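Local coordinates for packaging enzyme P4 (Pseudomonas phage phi6, PDB 4BLO), which probably hydrolyses nucleoside triphosphates to drive the packaging of viral RNA into the capsid, working as a hexameric RecA-like motor, at residues 172-177 against 182-187; 134-137 against 141-144. All coordinates share one frame; numbering follows the deposited sequence.

How the contacts relate
From the N terminus, contact 2 comes first: helix 132-140 begins within the P-loop, and 134-137 meets 141-144 where the chain turns out of that helix toward strand 144-147. Contact 1 comes later, when the chain turns back after residue 179, the end of helix 167-179, and enters strand 184-187. The two loops close in series and neither nests nor crosses, yet their centres lie about 12 Å apart because strands 144-147 and 184-187 are neighbours. Ala185 N reaches Val144 O at 3.0 Å, Asn183 N reaches Asp143 OD2 at 2.9 Å, and Leu136 packs on Ala185 and Asp187. Together they join the P-loop helix, two parallel strands and helix 167-179.

Contact 1 (172-177 against 182-187); sequences IVCIGL and FNVAVD
Cys174, on helix 167-179, directs its thiol between two valines of strand 184-187: SG lies 3.5 Å from Val186 CG2 and 3.8 Å from Val184 CG1. The two branches of Val184 have different partners. CG1, which the first torsion sets opposite the backbone N, meets the sulfur, while CG2 of the same residue comes alongside Leu177, 4.0 Å from its CB. One side chain thus bridges two residues that lie almost one helical turn apart, and the backbone O of Val173 lies 4.2 Å from Val184 CG2. All six touching residues are buried, and Ile146 of the adjacent strand extends the same apolar layer against Val173, Cys174 and Val184.

The helix and strand axes are 8.7 Å apart and run at 169°, nearly antiparallel, as expected for the returning half of a beta-alpha-beta crossover. Helix 167-179 here links strand 161-163 to strand 184-187, and both run parallel in the P-loop NTPase sheet. At the far end of strand 184-187, Asp187 OD2 bonds Ser133 OG of the P-loop, consistent with a Walker B aspartate.

Toward the turn, Phe182 presents its ring edge to the helix. CD2 rests 4.0 Å from Leu177 CB, and Leu177 O lies near the ring plane, 3.3 Å from the same CD2. That oxygen also accepts the amide: Phe182 N to Leu177 O is 3.2 Å with an N-H...O angle of 148°, the donor standing 28° out of the carbonyl plane. His9 stacks on the Phe182 ring.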
loop_
_atom_site.group_PDB
_atom_site.type_symbol
_atom_site.label_atom_id
_atom_site.label_comp_id
_atom_site.label_asym_id
_atom_site.label_seq_id
_atom_site.Cartn_x
_atom_site.Cartn_y
_atom_site.Cartn_z
ATOM N N ILE L 172 6.649 -31.131 9.050
ATOM C CA ILE L 172 6.400 -32.531 9.408
ATOM C C ILE L 172 7.685 -33.354 9.214
ATOM O O ILE L 172 8.109 -34.043 10.144
ATOM C CB ILE L 172 5.215 -33.121 8.591
ATOM C CG1 ILE L 172 3.873 -32.628 9.135
ATOM C CG2 ILE L 172 5.237 -34.649 8.586
ATOM C CD1 ILE L 172 2.717 -32.840 8.198
ATOM N N VAL L 173 8.299 -33.263 8.022
ATOM C CA VAL L 173 9.502 -34.013 7.681
ATOM C C VAL L 173 10.700 -33.500 8.495
ATOM O O VAL L 173 11.459 -34.321 9.017
ATOM C CB VAL L 173 9.794 -34.006 6.157
ATOM C CG1 VAL L 173 10.921 -34.978 5.810
ATOM C CG2 VAL L 173 8.548 -34.354 5.355
ATOM N N CYS L 174 10.848 -32.165 8.632
ATOM C CA CYS L 174 11.948 -31.547 9.376
ATOM C C CYS L 174 11.915 -31.934 10.866
ATOM O O CYS L 174 12.916 -32.448 11.368
ATOM C CB CYS L 174 11.945 -30.033 9.196
ATOM S SG CYS L 174 12.675 -29.468 7.633
ATOM N N ILE L 175 10.773 -31.713 11.564
ATOM C CA ILE L 175 10.620 -32.040 12.987
ATOM C C ILE L 175 10.580 -33.567 13.184
ATOM O O ILE L 175 11.311 -34.085 14.026
ATOM C CB ILE L 175 9.386 -31.337 13.630
ATOM C CG1 ILE L 175 9.529 -29.801 13.562
ATOM C CG2 ILE L 175 9.158 -31.799 15.085
ATOM C CD1 ILE L 175 8.202 -29.030 13.571
ATOM N N GLY L 176 9.751 -34.256 12.407
ATOM C CA GLY L 176 9.593 -35.705 12.487
ATOM C C GLY L 176 10.872 -36.496 12.364
ATOM O O GLY L 176 11.223 -37.243 13.283
ATOM N N LEU L 177 11.590 -36.328 11.238
ATOM C CA LEU L 177 12.835 -37.064 10.974
ATOM C C LEU L 177 14.041 -36.461 11.699
ATOM O O LEU L 177 14.917 -37.212 12.140
ATOM C CB LEU L 177 13.124 -37.181 9.468
ATOM C CG LEU L 177 12.064 -37.904 8.606
ATOM C CD1 LEU L 177 12.540 -38.036 7.181
ATOM C CD2 LEU L 177 11.753 -39.299 9.140
ATOM N N PHE L 182 18.107 -37.722 12.167
ATOM C CA PHE L 182 18.442 -37.557 10.758
ATOM C C PHE L 182 18.913 -36.163 10.445
ATOM O O PHE L 182 18.420 -35.204 11.033
ATOM C CB PHE L 182 17.239 -37.884 9.853
ATOM C CG PHE L 182 16.900 -39.346 9.775
ATOM C CD1 PHE L 182 17.631 -40.201 8.960
ATOM C CD2 PHE L 182 15.854 -39.871 10.517
ATOM C CE1 PHE L 182 17.324 -41.563 8.894
ATOM C CE2 PHE L 182 15.543 -41.224 10.450
ATOM C CZ PHE L 182 16.281 -42.065 9.639
ATOM N N ASN L 183 19.841 -36.051 9.493
ATOM C CA ASN L 183 20.357 -34.783 8.999
ATOM C C ASN L 183 19.476 -34.355 7.846
ATOM O O ASN L 183 19.643 -34.823 6.708
ATOM C CB ASN L 183 21.817 -34.913 8.591
ATOM C CG ASN L 183 22.762 -35.142 9.741
ATOM O OD1 ASN L 183 23.804 -35.777 9.585
ATOM N ND2 ASN L 183 22.449 -34.603 10.908
ATOM N N VAL L 184 18.484 -33.508 8.169
ATOM C CA VAL L 184 17.464 -33.019 7.245
ATOM C C VAL L 184 17.901 -31.695 6.628
ATOM O O VAL L 184 18.431 -30.825 7.326
ATOM C CB VAL L 184 16.083 -32.899 7.949
ATOM C CG1 VAL L 184 14.999 -32.458 6.980
ATOM C CG2 VAL L 184 15.678 -34.214 8.602
ATOM N N ALA L 185 17.660 -31.547 5.306
ATOM C CA ALA L 185 17.947 -30.333 4.549
ATOM C C ALA L 185 16.767 -29.944 3.691
ATOM O O ALA L 185 16.061 -30.822 3.195
ATOM C CB ALA L 185 19.168 -30.535 3.686
ATOM N N VAL L 186 16.546 -28.629 3.506
ATOM C CA VAL L 186 15.453 -28.106 2.675
ATOM C C VAL L 186 16.013 -27.245 1.540
ATOM O O VAL L 186 16.599 -26.189 1.792
ATOM C CB VAL L 186 14.381 -27.322 3.478
ATOM C CG1 VAL L 186 13.149 -27.044 2.622
ATOM C CG2 VAL L 186 13.985 -28.070 4.739
ATOM N N ASP L 187 15.824 -27.730 0.291
ATOM C CA ASP L 187 16.168 -27.056 -0.966
ATOM C C ASP L 187 14.937 -27.066 -1.883
ATOM O O ASP L 187 14.648 -28.089 -2.490
ATOM C CB ASP L 187 17.384 -27.703 -1.656
ATOM C CG ASP L 187 18.014 -26.882 -2.778
ATOM O OD1 ASP L 187 17.750 -25.657 -2.853
ATOM O OD2 ASP L 187 18.794 -27.463 -3.573
#

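Contact 2 (134-137 against 141-144); sequences ITLN and RPDV. With ADP (adenosine-5'-diphosphate), chain B.
Ile134 N, near the start of helix 132-140, donates to ADP O2A (2.9 Å, 146°), so the alpha-phosphate is held by a backbone amide, as is characteristic of the P-loop. ADP is also hydrogen-bonded by Gly129 N, Gly131 N, Ser133 N and Lys132 NZ.

Near the other end of the helix, Arg141 N lies 3.1 Å from Leu136 O, but the N-H...O angle of 125° makes this a weak hydrogen bond. The amide reaches back five residues instead of four, which agrees with the wider pi-type turn at 135-137. Arg141 is the first residue past the helix and takes positive phi, the usual means of turning a chain out of a helical end. Pro142 follows and has no N-H to give, so it cannot supply the 6→1 bond of a Schellman motif to Asn137 O.

The apolar part is one pair of side chains crossing at about a right angle. Leu136 CG stands anti to the backbone N (chi1 175°), and the second torsion then swings CD1 across to Pro142 CG at 3.8 Å. Arg141 CD passes 3.7 Å from Asn137 O, but this exposed chain is poorly ordered. Asn137 ND2 is hydrogen-bonded to Ser133 O, back along the helix.

Helix 132-140 lies over the sheet: Leu136 touches Leu145 of strand 144-147, Ala185 and Asp187 of strand 184-187, and Val228 and Val230 of strand 226-231. Pro142 packs on Trp112 and, on the middle one of these three strands, against Ala185.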
loop_
_atom_site.group_PDB
_atom_site.type_symbol
_atom_site.label_atom_id
_atom_site.label_comp_id
_atom_site.label_asym_id
_atom_site.label_seq_id
_atom_site.Cartn_x
_atom_site.Cartn_y
_atom_site.Cartn_z
ATOM N N ILE L 134 24.794 -27.027 -4.946
ATOM C CA ILE L 134 26.044 -27.767 -5.157
ATOM C C ILE L 134 26.720 -28.015 -3.809
ATOM O O ILE L 134 27.062 -29.159 -3.521
ATOM C CB ILE L 134 26.959 -27.013 -6.170
ATOM C CG1 ILE L 134 26.642 -27.441 -7.623
ATOM C CG2 ILE L 134 28.469 -27.079 -5.854
ATOM C CD1 ILE L 134 26.901 -28.981 -8.031
ATOM N N THR L 135 26.869 -26.960 -2.980
ATOM C CA THR L 135 27.485 -27.036 -1.650
ATOM C C THR L 135 26.665 -27.977 -0.760
ATOM O O THR L 135 27.243 -28.834 -0.085
ATOM C CB THR L 135 27.617 -25.641 -1.029
ATOM O OG1 THR L 135 28.409 -24.839 -1.893
ATOM C CG2 THR L 135 28.255 -25.673 0.351
ATOM N N LEU L 136 25.318 -27.840 -0.809
ATOM C CA LEU L 136 24.413 -28.667 -0.035
ATOM C C LEU L 136 24.606 -30.182 -0.325
ATOM O O LEU L 136 24.747 -30.968 0.612
ATOM C CB LEU L 136 22.957 -28.237 -0.307
ATOM C CG LEU L 136 21.850 -29.091 0.343
ATOM C CD1 LEU L 136 21.914 -29.041 1.869
ATOM C CD2 LEU L 136 20.499 -28.673 -0.144
ATOM N N ASN L 137 24.640 -30.575 -1.601
ATOM C CA ASN L 137 24.676 -31.986 -1.936
ATOM C C ASN L 137 26.089 -32.576 -1.989
ATOM O O ASN L 137 26.256 -33.738 -1.596
ATOM C CB ASN L 137 23.912 -32.241 -3.226
ATOM C CG ASN L 137 22.430 -31.968 -3.045
ATOM O OD1 ASN L 137 21.661 -32.806 -2.571
ATOM N ND2 ASN L 137 22.009 -30.740 -3.311
ATOM N N ARG L 141 26.285 -33.169 2.152
ATOM C CA ARG L 141 25.814 -34.598 2.112
ATOM C C ARG L 141 24.669 -34.863 3.135
ATOM O O ARG L 141 24.908 -35.616 4.089
ATOM C CB ARG L 141 27.030 -35.527 2.459
ATOM C CG ARG L 141 28.353 -35.254 1.736
ATOM C CD ARG L 141 28.470 -35.896 0.360
ATOM N NE ARG L 141 28.645 -37.352 0.370
ATOM C CZ ARG L 141 27.649 -38.240 0.368
ATOM N NH1 ARG L 141 26.386 -37.836 0.429
ATOM N NH2 ARG L 141 27.914 -39.539 0.321
ATOM N N PRO L 142 23.454 -34.287 2.988
ATOM C CA PRO L 142 22.379 -34.557 3.977
ATOM C C PRO L 142 21.768 -35.954 3.892
ATOM O O PRO L 142 21.786 -36.547 2.823
ATOM C CB PRO L 142 21.333 -33.515 3.659
ATOM C CG PRO L 142 21.830 -32.840 2.424
ATOM C CD PRO L 142 23.020 -33.384 1.908
ATOM N N ASP L 143 21.220 -36.459 5.020
ATOM C CA ASP L 143 20.584 -37.775 5.067
ATOM C C ASP L 143 19.243 -37.747 4.321
ATOM O O ASP L 143 18.944 -38.671 3.571
ATOM C CB ASP L 143 20.380 -38.283 6.513
ATOM C CG ASP L 143 21.621 -38.326 7.386
ATOM O OD1 ASP L 143 22.741 -38.365 6.836
ATOM O OD2 ASP L 143 21.470 -38.330 8.627
ATOM N N VAL L 144 18.447 -36.694 4.543
ATOM C CA VAL L 144 17.144 -36.486 3.910
ATOM C C VAL L 144 17.179 -35.126 3.183
ATOM O O VAL L 144 17.496 -34.111 3.796
ATOM C CB VAL L 144 15.990 -36.586 4.960
ATOM C CG1 VAL L 144 14.635 -36.286 4.328
ATOM C CG2 VAL L 144 15.966 -37.963 5.631
HETATM P PB ADP B . 22.227 -22.123 -6.700
HETATM O O1B ADP B . 22.859 -21.114 -5.712
HETATM O O2B ADP B . 21.587 -23.268 -5.905
HETATM O O3B ADP B . 21.180 -21.446 -7.544
HETATM P PA ADP B . 23.757 -24.200 -8.092
HETATM O O1A ADP B . 22.502 -24.935 -8.599
HETATM O O2A ADP B . 24.299 -24.925 -6.920
HETATM O O3A ADP B . 23.368 -22.707 -7.660
HETATM O "O5'" ADP B . 24.856 -24.143 -9.232
HETATM C "C5'" ADP B . 25.876 -23.124 -9.219
HETATM C "C4'" ADP B . 26.862 -23.356 -10.331
HETATM O "O4'" ADP B . 26.185 -23.259 -11.601
HETATM C "C3'" ADP B . 27.978 -22.319 -10.396
HETATM O "O3'" ADP B . 29.057 -22.639 -9.524
HETATM C "C2'" ADP B . 28.362 -22.342 -11.875
HETATM O "O2'" ADP B . 29.278 -23.382 -12.196
HETATM C "C1'" ADP B . 27.001 -22.584 -12.543
HETATM N N9 ADP B . 26.320 -21.369 -12.995
HETATM C C8 ADP B . 25.235 -20.757 -12.424
HETATM N N7 ADP B . 24.840 -19.671 -13.045
HETATM C C5 ADP B . 25.732 -19.561 -14.106
HETATM C C6 ADP B . 25.858 -18.615 -15.147
HETATM N N6 ADP B . 25.098 -17.523 -15.255
HETATM N N1 ADP B . 26.843 -18.811 -16.057
HETATM C C2 ADP B . 27.651 -19.867 -15.916
HETATM N N3 ADP B . 27.638 -20.811 -14.970
HETATM C C4 ADP B . 26.644 -20.601 -14.089
#